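Local coordinates for aerobactin synthase IucA (PDB 5JM8), which acts as an NIS synthetase that probably catalyses an ATP-dependent condensation in the making of the siderophore aerobactin, joining citrate to a modified lysine, at residues R299-A304 / D328-L333; R323-D328 / A347-L352; H427-L432 / I444-Q449. All blocks are in the same frame, centred on the assembly; numbering follows the deposited sequence.

How the contacts relate
All three contacts are largely buried, but their chemistry becomes more polar toward the nucleotide. Contact 1 packs helix 294-306 on strand 329-334 with no hydrogen bond between its segments. Contact 2 shares Asp328 with it and uses strand 345-350, the neighbour of 329-334 in the antiparallel sheet; here apolar packing gives way to a salt bridge whose arginine, Arg349, also holds the gamma-phosphate of ATP, while Arg323 lies partly exposed near a second subunit. Contact 3, at the mouth of hairpin 431-435/440-445, is richest in polar groups and binds the magnesium. Strands 322-324 and 440-445 join contacts 2 and 3, and Glu327 accepts a hydrogen bond from the backbone N of Cys448. Arg299 of contact 1 also reaches the Gln449 carbonyl.

Contact 1: residues R299-A304 / D328-L333; sequences RGMRLA and DGWAGL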
loop_
_atom_site.group_PDB
_atom_site.type_symbol
_atom_site.label_atom_id
_atom_site.label_comp_id
_atom_site.label_asym_id
_atom_site.label_seq_id
_atom_site.Cartn_x
_atom_site.Cartn_y
_atom_site.Cartn_z
ATOM N N ARG A 299 8.420 -35.274 12.487
ATOM C CA ARG A 299 8.150 -34.556 13.730
ATOM C C ARG A 299 7.184 -33.406 13.503
ATOM O O ARG A 299 6.314 -33.142 14.332
ATOM C CB ARG A 299 9.441 -34.010 14.336
ATOM C CG ARG A 299 10.400 -35.061 14.838
ATOM C CD ARG A 299 11.614 -34.409 15.474
ATOM N NE ARG A 299 12.553 -35.382 16.022
ATOM C CZ ARG A 299 13.744 -35.066 16.520
ATOM N NH1 ARG A 299 14.144 -33.802 16.534
ATOM N NH2 ARG A 299 14.540 -36.011 17.001
ATOM N N GLY A 300 7.357 -32.714 12.381
ATOM C CA GLY A 300 6.488 -31.609 12.025
ATOM C C GLY A 300 5.086 -32.104 11.740
ATOM O O GLY A 300 4.103 -31.503 12.173
ATOM N N MET A 301 4.999 -33.206 11.004
ATOM C CA MET A 301 3.718 -33.834 10.709
ATOM C C MET A 301 3.042 -34.271 12.000
ATOM O O MET A 301 1.846 -34.059 12.196
ATOM C CB MET A 301 3.904 -35.042 9.785
ATOM C CG MET A 301 4.446 -34.712 8.402
ATOM S SD MET A 301 3.400 -33.600 7.447
ATOM C CE MET A 301 1.857 -34.506 7.387
ATOM N N ARG A 302 3.829 -34.886 12.878
ATOM C CA ARG A 302 3.342 -35.381 14.159
ATOM C C ARG A 302 2.704 -34.263 14.975
ATOM O O ARG A 302 1.609 -34.417 15.517
ATOM C CB ARG A 302 4.492 -36.020 14.943
ATOM C CG ARG A 302 4.105 -36.566 16.309
ATOM C CD ARG A 302 5.234 -37.375 16.924
ATOM N NE ARG A 302 5.633 -38.485 16.060
ATOM C CZ ARG A 302 6.825 -38.613 15.481
ATOM N NH1 ARG A 302 7.785 -37.716 15.674
ATOM N NH2 ARG A 302 7.063 -39.665 14.708
ATOM N N LEU A 303 3.396 -33.133 15.052
ATOM C CA LEU A 303 2.895 -31.972 15.774
ATOM C C LEU A 303 1.687 -31.371 15.060
ATOM O O LEU A 303 0.760 -30.876 15.699
ATOM C CB LEU A 303 4.003 -30.924 15.929
ATOM C CG LEU A 303 3.678 -29.669 16.743
ATOM C CD1 LEU A 303 3.326 -30.021 18.182
ATOM C CD2 LEU A 303 4.845 -28.693 16.702
ATOM N N ALA A 304 1.701 -31.419 13.731
ATOM C CA ALA A 304 0.618 -30.850 12.935
ATOM C C ALA A 304 -0.671 -31.654 13.088
ATOM O O ALA A 304 -1.755 -31.082 13.199
ATOM C CB ALA A 304 1.024 -30.777 11.474
ATOM N N ASP A 328 3.170 -28.867 8.213
ATOM C CA ASP A 328 2.195 -29.927 7.972
ATOM C C ASP A 328 2.317 -30.537 6.578
ATOM O O ASP A 328 1.352 -31.089 6.048
ATOM C CB ASP A 328 0.773 -29.388 8.176
ATOM C CG ASP A 328 0.472 -28.174 7.312
ATOM O OD1 ASP A 328 1.235 -27.907 6.360
ATOM O OD2 ASP A 328 -0.534 -27.485 7.583
ATOM N N GLY A 329 3.500 -30.429 5.983
ATOM C CA GLY A 329 3.736 -30.993 4.668
ATOM C C GLY A 329 5.210 -31.089 4.337
ATOM O O GLY A 329 6.006 -30.248 4.753
ATOM N N TRP A 330 5.573 -32.123 3.589
ATOM C CA TRP A 330 6.951 -32.307 3.153
ATOM C C TRP A 330 6.997 -33.169 1.906
ATOM O O TRP A 330 6.059 -33.908 1.611
ATOM C CB TRP A 330 7.797 -32.946 4.254
ATOM C CG TRP A 330 7.392 -34.351 4.599
ATOM C CD1 TRP A 330 6.533 -34.738 5.584
ATOM C CD2 TRP A 330 7.838 -35.557 3.961
ATOM N NE1 TRP A 330 6.412 -36.106 5.600
ATOM C CE2 TRP A 330 7.204 -36.633 4.613
ATOM C CE3 TRP A 330 8.711 -35.830 2.903
ATOM C CZ2 TRP A 330 7.413 -37.960 4.242
ATOM C CZ3 TRP A 330 8.917 -37.148 2.537
ATOM C CH2 TRP A 330 8.272 -38.196 3.205
ATOM N N ALA A 331 8.099 -33.072 1.177
ATOM C CA ALA A 331 8.267 -33.858 -0.030
ATOM C C ALA A 331 9.744 -34.075 -0.318
ATOM O O ALA A 331 10.606 -33.413 0.260
ATOM C CB ALA A 331 7.587 -33.172 -1.201
ATOM N N GLY A 332 10.024 -35.013 -1.212
ATOM C CA GLY A 332 11.386 -35.308 -1.605
ATOM C C GLY A 332 11.402 -36.128 -2.874
ATOM O O GLY A 332 10.356 -36.570 -3.353
ATOM N N LEU A 333 12.593 -36.326 -3.425
ATOM C CA LEU A 333 12.761 -37.157 -4.606
ATOM C C LEU A 333 13.239 -38.538 -4.195
ATOM O O LEU A 333 14.018 -38.678 -3.251
ATOM C CB LEU A 333 13.755 -36.525 -5.580
ATOM C CG LEU A 333 13.342 -35.182 -6.180
ATOM C CD1 LEU A 333 14.492 -34.596 -6.980
ATOM C CD2 LEU A 333 12.104 -35.334 -7.055
#
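Met301 of helix 294-306 reaches the edge of the Trp330 indole in a Met-aromatic contact, which seats the helix against the start of strand 329-334 in the large antiparallel sheet. The methionine chain leaves the helix with CG anti to its carbonyl carbon (chi1 -64°) and bends again at the next two torsions, and this folds the thioether back over the strand. Its CG meets Trp330 CD1 at 3.5 Å, close to the indole plane. SD lies 4.9 Å from the centroid of the five-membered ring and 75° off its normal, again at the rim and not above a face. The two side chains cross at about a right angle. One turn further along the helix, Ala304 CB presses on Asp328 CB at 3.6 Å, so a small residue lets the helix come down close to the backbone here.

This packed end is held by van der Waals and sulfur contacts, with no hydrogen bond from helix to strand. The polar ends look elsewhere: Asp328 OD1 makes a salt bridge to Arg201, and Trp330 NE1 has a weak hydrogen bond to Glu192. The contact is looser on two flanks. Arg299 and Arg302 are partly exposed, leave the strand alone and form salt bridges with Glu470 and Glu466. Beyond Trp330 the strand runs away from the helix and Leu333 packs on Phe224 instead. The closest approach belongs to the sulfur: Met301 SD rests 3.4 Å from Asp328 C and 3.5 Å from Gly329 N, against the peptide link that leads into the strand.

Contact 2: residues R323-D328 / A347-L352; sequences RVMQED and ALRENL. With ATP (adenosine-5'-triphosphate), chain I.
Arg349 and Glu327 lie side by side and point the same way, and their charges meet in a salt bridge: Arg349 NH2 donates to Glu327 OE2 at 3.0 Å. The bond is nearly straight at 169°; the carboxylate oxygen sits in the guanidinium plane, whereas the nitrogen comes from above the carboxylate. Glu327 OE2 is also gripped by the backbone N of Cys448, which helps to hold it at the edge of the guanidinium.

Two like charges also come close: Asp328 OD2 and Glu350 OE2 are 3.5 Å apart with their carboxylates almost perpendicular. The salt bridge from Asp328 OD1 to Arg201 probably offsets the repulsion.

Between backbones, Glu350 N donates to Gln326 O at 3.1 Å, while the CA-H of Glu327 points at Leu348 O.

The apolar part lies at the other end. Met325, extended beyond CG, slides past Leu352 in the opposite direction, with Met325 CG 3.8 Å from Leu352 CD1. The same methyl lies over one face of the Arg323 guanidinium, and the Arg323 side chain also packs on Leu390 of the second subunit.

Arg349 ends at the ligand: NH2 gives its second bond to ATP O3G at 2.9 Å and NH1 reaches ATP O1G at 3.3 Å. Bonding two gamma-phosphate oxygens and steadied by Glu327, Arg349 thus forms part of the triphosphate end of the ATP pocket.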
loop_
_atom_site.group_PDB
_atom_site.type_symbol
_atom_site.label_atom_id
_atom_site.label_comp_id
_atom_site.label_asym_id
_atom_site.label_seq_id
_atom_site.Cartn_x
_atom_site.Cartn_y
_atom_site.Cartn_z
ATOM N N ARG A 323 1.006 -18.712 18.679
ATOM C CA ARG A 323 0.882 -19.579 17.507
ATOM C C ARG A 323 2.114 -20.455 17.338
ATOM O O ARG A 323 3.212 -20.089 17.751
ATOM C CB ARG A 323 0.678 -18.760 16.226
ATOM C CG ARG A 323 -0.559 -17.875 16.199
ATOM C CD ARG A 323 -1.857 -18.654 16.374
ATOM N NE ARG A 323 -2.120 -19.608 15.296
ATOM C CZ ARG A 323 -2.691 -19.296 14.135
ATOM N NH1 ARG A 323 -3.047 -18.047 13.874
ATOM N NH2 ARG A 323 -2.899 -20.234 13.223
ATOM N N VAL A 324 1.911 -21.620 16.734
ATOM C CA VAL A 324 3.005 -22.430 16.219
ATOM C C VAL A 324 2.867 -22.481 14.700
ATOM O O VAL A 324 1.780 -22.740 14.182
ATOM C CB VAL A 324 2.996 -23.860 16.812
ATOM C CG1 VAL A 324 4.067 -24.724 16.162
ATOM C CG2 VAL A 324 3.205 -23.812 18.314
ATOM N N MET A 325 3.959 -22.207 13.990
ATOM C CA MET A 325 3.984 -22.357 12.537
ATOM C C MET A 325 4.119 -23.832 12.178
ATOM O O MET A 325 5.215 -24.391 12.208
ATOM C CB MET A 325 5.130 -21.556 11.918
ATOM C CG MET A 325 4.855 -20.069 11.796
ATOM S SD MET A 325 6.297 -19.153 11.222
ATOM C CE MET A 325 5.569 -17.557 10.855
ATOM N N GLN A 326 2.993 -24.454 11.844
ATOM C CA GLN A 326 2.947 -25.890 11.604
ATOM C C GLN A 326 3.623 -26.276 10.300
ATOM O O GLN A 326 3.353 -25.695 9.247
ATOM C CB GLN A 326 1.500 -26.383 11.587
ATOM C CG GLN A 326 0.755 -26.196 12.898
ATOM C CD GLN A 326 1.350 -27.006 14.033
ATOM O OE1 GLN A 326 2.103 -27.953 13.810
ATOM N NE2 GLN A 326 1.015 -26.632 15.261
ATOM N N GLU A 327 4.504 -27.268 10.387
ATOM C CA GLU A 327 5.130 -27.855 9.215
ATOM C C GLU A 327 4.340 -29.097 8.807
ATOM O O GLU A 327 4.779 -30.227 9.023
ATOM C CB GLU A 327 6.592 -28.196 9.508
ATOM C CG GLU A 327 7.410 -26.995 9.957
ATOM C CD GLU A 327 8.771 -27.377 10.505
ATOM O OE1 GLU A 327 9.215 -28.520 10.263
ATOM O OE2 GLU A 327 9.392 -26.534 11.191
ATOM N N ASP A 328 3.170 -28.867 8.213
ATOM C CA ASP A 328 2.195 -29.927 7.972
ATOM C C ASP A 328 2.317 -30.537 6.578
ATOM O O ASP A 328 1.352 -31.089 6.048
ATOM C CB ASP A 328 0.773 -29.388 8.176
ATOM C CG ASP A 328 0.472 -28.174 7.312
ATOM O OD1 ASP A 328 1.235 -27.907 6.360
ATOM O OD2 ASP A 328 -0.534 -27.485 7.583
ATOM N N ALA A 347 10.481 -29.204 3.665
ATOM C CA ALA A 347 9.233 -29.189 4.411
ATOM C C ALA A 347 8.542 -27.853 4.202
ATOM O O ALA A 347 9.198 -26.826 4.025
ATOM C CB ALA A 347 9.487 -29.440 5.880
ATOM N N LEU A 348 7.216 -27.873 4.213
ATOM C CA LEU A 348 6.429 -26.664 4.009
ATOM C C LEU A 348 5.901 -26.134 5.332
ATOM O O LEU A 348 5.227 -26.847 6.075
ATOM C CB LEU A 348 5.272 -26.935 3.051
ATOM C CG LEU A 348 5.670 -27.280 1.614
ATOM C CD1 LEU A 348 4.443 -27.691 0.824
ATOM C CD2 LEU A 348 6.379 -26.114 0.936
ATOM N N ARG A 349 6.211 -24.871 5.606
ATOM C CA ARG A 349 5.875 -24.232 6.871
ATOM C C ARG A 349 4.799 -23.168 6.659
ATOM O O ARG A 349 4.873 -22.380 5.715
ATOM C CB ARG A 349 7.137 -23.621 7.490
ATOM C CG ARG A 349 6.914 -22.751 8.711
ATOM C CD ARG A 349 8.236 -22.211 9.226
ATOM N NE ARG A 349 9.106 -23.283 9.702
ATOM C CZ ARG A 349 10.434 -23.221 9.736
ATOM N NH1 ARG A 349 11.071 -22.136 9.311
ATOM N NH2 ARG A 349 11.129 -24.254 10.188
ATOM N N GLU A 350 3.797 -23.156 7.535
ATOM C CA GLU A 350 2.714 -22.179 7.456
ATOM C C GLU A 350 3.235 -20.753 7.545
ATOM O O GLU A 350 3.939 -20.405 8.492
ATOM C CB GLU A 350 1.695 -22.408 8.571
ATOM C CG GLU A 350 0.791 -23.602 8.360
ATOM C CD GLU A 350 -0.236 -23.753 9.468
ATOM O OE1 GLU A 350 -0.037 -23.158 10.549
ATOM O OE2 GLU A 350 -1.242 -24.461 9.255
ATOM N N ASN A 351 2.886 -19.934 6.558
ATOM C CA ASN A 351 3.224 -18.520 6.595
ATOM C C ASN A 351 2.087 -17.715 7.207
ATOM O O ASN A 351 1.250 -17.154 6.500
ATOM C CB ASN A 351 3.543 -17.995 5.198
ATOM C CG ASN A 351 3.994 -16.548 5.215
ATOM O OD1 ASN A 351 4.429 -16.036 6.247
ATOM N ND2 ASN A 351 3.887 -15.879 4.073
ATOM N N LEU A 352 2.071 -17.654 8.533
ATOM C CA LEU A 352 1.003 -16.978 9.259
ATOM C C LEU A 352 1.115 -15.454 9.155
ATOM O O LEU A 352 0.333 -14.724 9.767
ATOM C CB LEU A 352 1.019 -17.415 10.726
ATOM C CG LEU A 352 0.941 -18.928 10.963
ATOM C CD1 LEU A 352 1.180 -19.270 12.424
ATOM C CD2 LEU A 352 -0.398 -19.479 10.511
HETATM P PG ATP I . 14.495 -23.063 11.003
HETATM O O1G ATP I . 14.334 -22.489 9.619
HETATM O O2G ATP I . 14.108 -22.104 12.104
HETATM O O3G ATP I . 13.894 -24.437 11.171
HETATM P PB ATP I . 16.911 -24.483 11.780
HETATM O O1B ATP I . 18.215 -24.580 11.027
HETATM O O2B ATP I . 16.012 -25.696 11.873
HETATM O O3B ATP I . 16.096 -23.208 11.199
HETATM P PA ATP I . 18.334 -24.552 14.265
HETATM O O1A ATP I . 18.580 -25.991 13.888
HETATM O O2A ATP I . 17.904 -24.209 15.670
HETATM O O3A ATP I . 17.223 -23.945 13.269
HETATM O "O5'" ATP I . 19.628 -23.660 13.933
HETATM C "C5'" ATP I . 19.560 -22.264 14.205
HETATM C "C4'" ATP I . 20.413 -21.456 13.238
HETATM O "O4'" ATP I . 20.335 -20.081 13.619
HETATM C "C3'" ATP I . 21.881 -21.852 13.253
HETATM O "O3'" ATP I . 22.337 -22.064 11.910
HETATM C "C2'" ATP I . 22.612 -20.692 13.904
HETATM O "O2'" ATP I . 23.823 -20.374 13.220
HETATM C "C1'" ATP I . 21.637 -19.530 13.823
HETATM N N9 ATP I . 21.637 -18.723 15.064
HETATM C C8 ATP I . 21.935 -17.414 15.110
HETATM N N7 ATP I . 21.851 -16.947 16.381
HETATM C C5 ATP I . 21.490 -17.977 17.166
HETATM C C6 ATP I . 21.224 -18.165 18.606
HETATM N N6 ATP I . 21.340 -17.113 19.450
HETATM N N1 ATP I . 20.872 -19.402 19.026
HETATM C C2 ATP I . 20.759 -20.441 18.176
HETATM N N3 ATP I . 20.988 -20.333 16.854
HETATM C C4 ATP I . 21.351 -19.150 16.296
#

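Contact 3: residues H427-L432 / I444-Q449; sequences HQQNIL and IYRDCQ. With MG (magnesium ion), chain J; ATP (adenosine-5'-triphosphate), chain I.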
loop_
_atom_site.group_PDB
_atom_site.type_symbol
_atom_site.label_atom_id
_atom_site.label_comp_id
_atom_site.label_asym_id
_atom_site.label_seq_id
_atom_site.Cartn_x
_atom_site.Cartn_y
_atom_site.Cartn_z
ATOM N N HIS A 427 14.662 -21.516 20.776
ATOM C CA HIS A 427 15.853 -20.695 20.604
ATOM C C HIS A 427 15.481 -19.228 20.640
ATOM O O HIS A 427 14.310 -18.860 20.647
ATOM C CB HIS A 427 16.556 -20.970 19.270
ATOM C CG HIS A 427 17.180 -22.322 19.162
ATOM N ND1 HIS A 427 16.545 -23.392 18.569
ATOM C CD2 HIS A 427 18.396 -22.773 19.547
ATOM C CE1 HIS A 427 17.340 -24.446 18.603
ATOM N NE2 HIS A 427 18.470 -24.097 19.189
ATOM N N GLN A 428 16.503 -18.389 20.635
ATOM C CA GLN A 428 16.335 -16.980 20.343
ATOM C C GLN A 428 15.999 -16.795 18.864
ATOM O O GLN A 428 15.576 -15.720 18.434
ATOM C CB GLN A 428 17.607 -16.234 20.691
ATOM C CG GLN A 428 17.415 -14.786 20.969
ATOM C CD GLN A 428 18.714 -14.095 21.312
ATOM O OE1 GLN A 428 18.781 -12.872 21.314
ATOM N NE2 GLN A 428 19.753 -14.874 21.612
ATOM N N GLN A 429 16.210 -17.857 18.092
ATOM C CA GLN A 429 15.951 -17.854 16.659
ATOM C C GLN A 429 14.629 -18.553 16.316
ATOM O O GLN A 429 14.105 -18.387 15.216
ATOM C CB GLN A 429 17.119 -18.522 15.922
ATOM C CG GLN A 429 17.042 -18.440 14.400
ATOM C CD GLN A 429 16.499 -19.700 13.746
ATOM O OE1 GLN A 429 16.306 -20.726 14.396
ATOM N NE2 GLN A 429 16.259 -19.624 12.443
ATOM N N ASN A 430 14.096 -19.331 17.257
ATOM C CA ASN A 430 12.795 -19.976 17.079
ATOM C C ASN A 430 11.665 -19.127 17.642
ATOM O O ASN A 430 10.493 -19.452 17.467
ATOM C CB ASN A 430 12.780 -21.348 17.748
ATOM C CG ASN A 430 13.682 -22.342 17.057
ATOM O OD1 ASN A 430 14.136 -22.114 15.936
ATOM N ND2 ASN A 430 13.942 -23.463 17.719
ATOM N N ILE A 431 12.028 -18.044 18.321
ATOM C CA ILE A 431 11.054 -17.140 18.916
ATOM C C ILE A 431 10.790 -15.927 18.032
ATOM O O ILE A 431 11.669 -15.081 17.849
ATOM C CB ILE A 431 11.526 -16.655 20.298
ATOM C CG1 ILE A 431 11.501 -17.811 21.294
ATOM C CG2 ILE A 431 10.634 -15.526 20.805
ATOM C CD1 ILE A 431 12.288 -17.551 22.566
ATOM N N LEU A 432 9.574 -15.847 17.497
ATOM C CA LEU A 432 9.121 -14.652 16.796
ATOM C C LEU A 432 8.253 -13.835 17.747
ATOM O O LEU A 432 7.212 -14.299 18.216
ATOM C CB LEU A 432 8.350 -15.015 15.528
ATOM C CG LEU A 432 9.079 -15.943 14.553
ATOM C CD1 LEU A 432 8.168 -16.356 13.405
ATOM C CD2 LEU A 432 10.341 -15.280 14.021
ATOM N N ILE A 444 4.954 -16.242 18.118
ATOM C CA ILE A 444 4.879 -17.251 17.072
ATOM C C ILE A 444 6.140 -18.117 17.114
ATOM O O ILE A 444 7.250 -17.627 16.898
ATOM C CB ILE A 444 4.710 -16.624 15.673
ATOM C CG1 ILE A 444 3.471 -15.721 15.642
ATOM C CG2 ILE A 444 4.595 -17.719 14.617
ATOM C CD1 ILE A 444 3.287 -14.963 14.342
ATOM N N TYR A 445 5.956 -19.401 17.411
ATOM C CA TYR A 445 7.066 -20.342 17.485
ATOM C C TYR A 445 7.327 -20.981 16.131
ATOM O O TYR A 445 6.398 -21.298 15.389
ATOM C CB TYR A 445 6.794 -21.431 18.525
ATOM C CG TYR A 445 7.873 -22.491 18.563
ATOM C CD1 TYR A 445 9.001 -22.332 19.357
ATOM C CD2 TYR A 445 7.769 -23.644 17.795
ATOM C CE1 TYR A 445 9.992 -23.293 19.388
ATOM C CE2 TYR A 445 8.755 -24.609 17.820
ATOM C CZ TYR A 445 9.863 -24.429 18.616
ATOM O OH TYR A 445 10.843 -25.391 18.640
ATOM N N ARG A 446 8.608 -21.182 15.838
ATOM C CA ARG A 446 9.059 -21.734 14.570
ATOM C C ARG A 446 10.045 -22.874 14.813
ATOM O O ARG A 446 10.688 -22.917 15.859
ATOM C CB ARG A 446 9.699 -20.631 13.728
ATOM C CG ARG A 446 10.550 -21.124 12.583
ATOM C CD ARG A 446 11.107 -19.963 11.804
ATOM N NE ARG A 446 12.082 -19.196 12.573
ATOM C CZ ARG A 446 12.446 -17.954 12.273
ATOM N NH1 ARG A 446 11.906 -17.339 11.229
ATOM N NH2 ARG A 446 13.341 -17.320 13.015
ATOM N N ASP A 447 10.143 -23.782 13.842
ATOM C CA ASP A 447 11.047 -24.936 13.883
ATOM C C ASP A 447 10.460 -26.059 14.736
ATOM O O ASP A 447 10.709 -26.145 15.938
ATOM C CB ASP A 447 12.434 -24.546 14.407
ATOM C CG ASP A 447 13.491 -25.601 14.114
ATOM O OD1 ASP A 447 13.128 -26.706 13.657
ATOM O OD2 ASP A 447 14.686 -25.326 14.350
ATOM N N CYS A 448 9.695 -26.928 14.088
ATOM C CA CYS A 448 9.034 -28.036 14.763
ATOM C C CYS A 448 9.982 -29.211 14.980
ATOM O O CYS A 448 9.631 -30.194 15.631
ATOM C CB CYS A 448 7.816 -28.477 13.955
ATOM S SG CYS A 448 6.697 -27.113 13.574
ATOM N N GLN A 449 11.185 -29.103 14.428
ATOM C CA GLN A 449 12.226 -30.098 14.658
ATOM C C GLN A 449 12.627 -30.111 16.132
ATOM O O GLN A 449 13.200 -31.085 16.622
ATOM C CB GLN A 449 13.442 -29.809 13.775
ATOM C CG GLN A 449 14.528 -30.873 13.817
ATOM C CD GLN A 449 15.667 -30.577 12.858
ATOM O OE1 GLN A 449 15.596 -29.644 12.059
ATOM N NE2 GLN A 449 16.726 -31.373 12.937
HETATM MG MG MG J . 15.375 -22.813 14.555
HETATM P PG ATP I . 14.495 -23.063 11.003
HETATM O O1G ATP I . 14.334 -22.489 9.619
HETATM O O2G ATP I . 14.108 -22.104 12.104
HETATM O O3G ATP I . 13.894 -24.437 11.171
HETATM P PB ATP I . 16.911 -24.483 11.780
HETATM O O1B ATP I . 18.215 -24.580 11.027
HETATM O O2B ATP I . 16.012 -25.696 11.873
HETATM O O3B ATP I . 16.096 -23.208 11.199
HETATM P PA ATP I . 18.334 -24.552 14.265
HETATM O O1A ATP I . 18.580 -25.991 13.888
HETATM O O2A ATP I . 17.904 -24.209 15.670
HETATM O O3A ATP I . 17.223 -23.945 13.269
HETATM O "O5'" ATP I . 19.628 -23.660 13.933
HETATM C "C5'" ATP I . 19.560 -22.264 14.205
HETATM C "C4'" ATP I . 20.413 -21.456 13.238
HETATM O "O4'" ATP I . 20.335 -20.081 13.619
HETATM C "C3'" ATP I . 21.881 -21.852 13.253
HETATM O "O3'" ATP I . 22.337 -22.064 11.910
HETATM C "C2'" ATP I . 22.612 -20.692 13.904
HETATM O "O2'" ATP I . 23.823 -20.374 13.220
HETATM C "C1'" ATP I . 21.637 -19.530 13.823
HETATM N N9 ATP I . 21.637 -18.723 15.064
HETATM C C8 ATP I . 21.935 -17.414 15.110
HETATM N N7 ATP I . 21.851 -16.947 16.381
HETATM C C5 ATP I . 21.490 -17.977 17.166
HETATM C C6 ATP I . 21.224 -18.165 18.606
HETATM N N6 ATP I . 21.340 -17.113 19.450
HETATM N N1 ATP I . 20.872 -19.402 19.026
HETATM C C2 ATP I . 20.759 -20.441 18.176
HETATM N N3 ATP I . 20.988 -20.333 16.854
HETATM C C4 ATP I . 21.351 -19.150 16.296
#
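The magnesium site of the ATP pocket sits at the mouth of the antiparallel hairpin 431-435/440-445, where Asn430 and Asp447 meet with Asn430 OD1 against Asp447 CB. Behind it the strands are paired in regular fashion: Leu432 and Ile444 form a hydrogen-bonded pair, Ile431 and Tyr445 a non-hydrogen-bonded one, and Arg446 N donates to Asn430 O at 3.0 Å. The Leu432 and Ile444 side chains pack on the same face of the sheet.

Three side chains hold the ion. Asn430 OD1 binds it at 2.0 Å, Gln429 OE1 at 2.3 Å and Asp447 OD2 at 2.6 Å, and ATP O3A adds a bond of 2.5 Å. Gln429 gets there by a sharp bend at chi2 (-99°), which curls its amide back toward the metal; its NE2 is fixed by Thr263 and gives a weak hydrogen bond to ATP O2G. Asp447 is steadied through its other oxygen: OD1 accepts from Gln449 N in an Asx turn and forms a salt bridge with Lys278.

Arg446 ties the two segments together. Its NH2 donates to Gln429 O at 2.6 Å, nearly straight (167°) and in the guanidinium plane, while Leu432 CD2 lies 3.5 Å above one face of the group, offset toward the rim. The bond holds the backbone carbonyl of Gln429 and probably helps to position this metal-binding residue; NH1 turns to Glu142 in a salt bridge.

One face of the His427 ring lies against ATP O2A. Two side-chain amides from the loop before one strand and an aspartate just past the other thus build the magnesium-triphosphate site of this NIS synthetase.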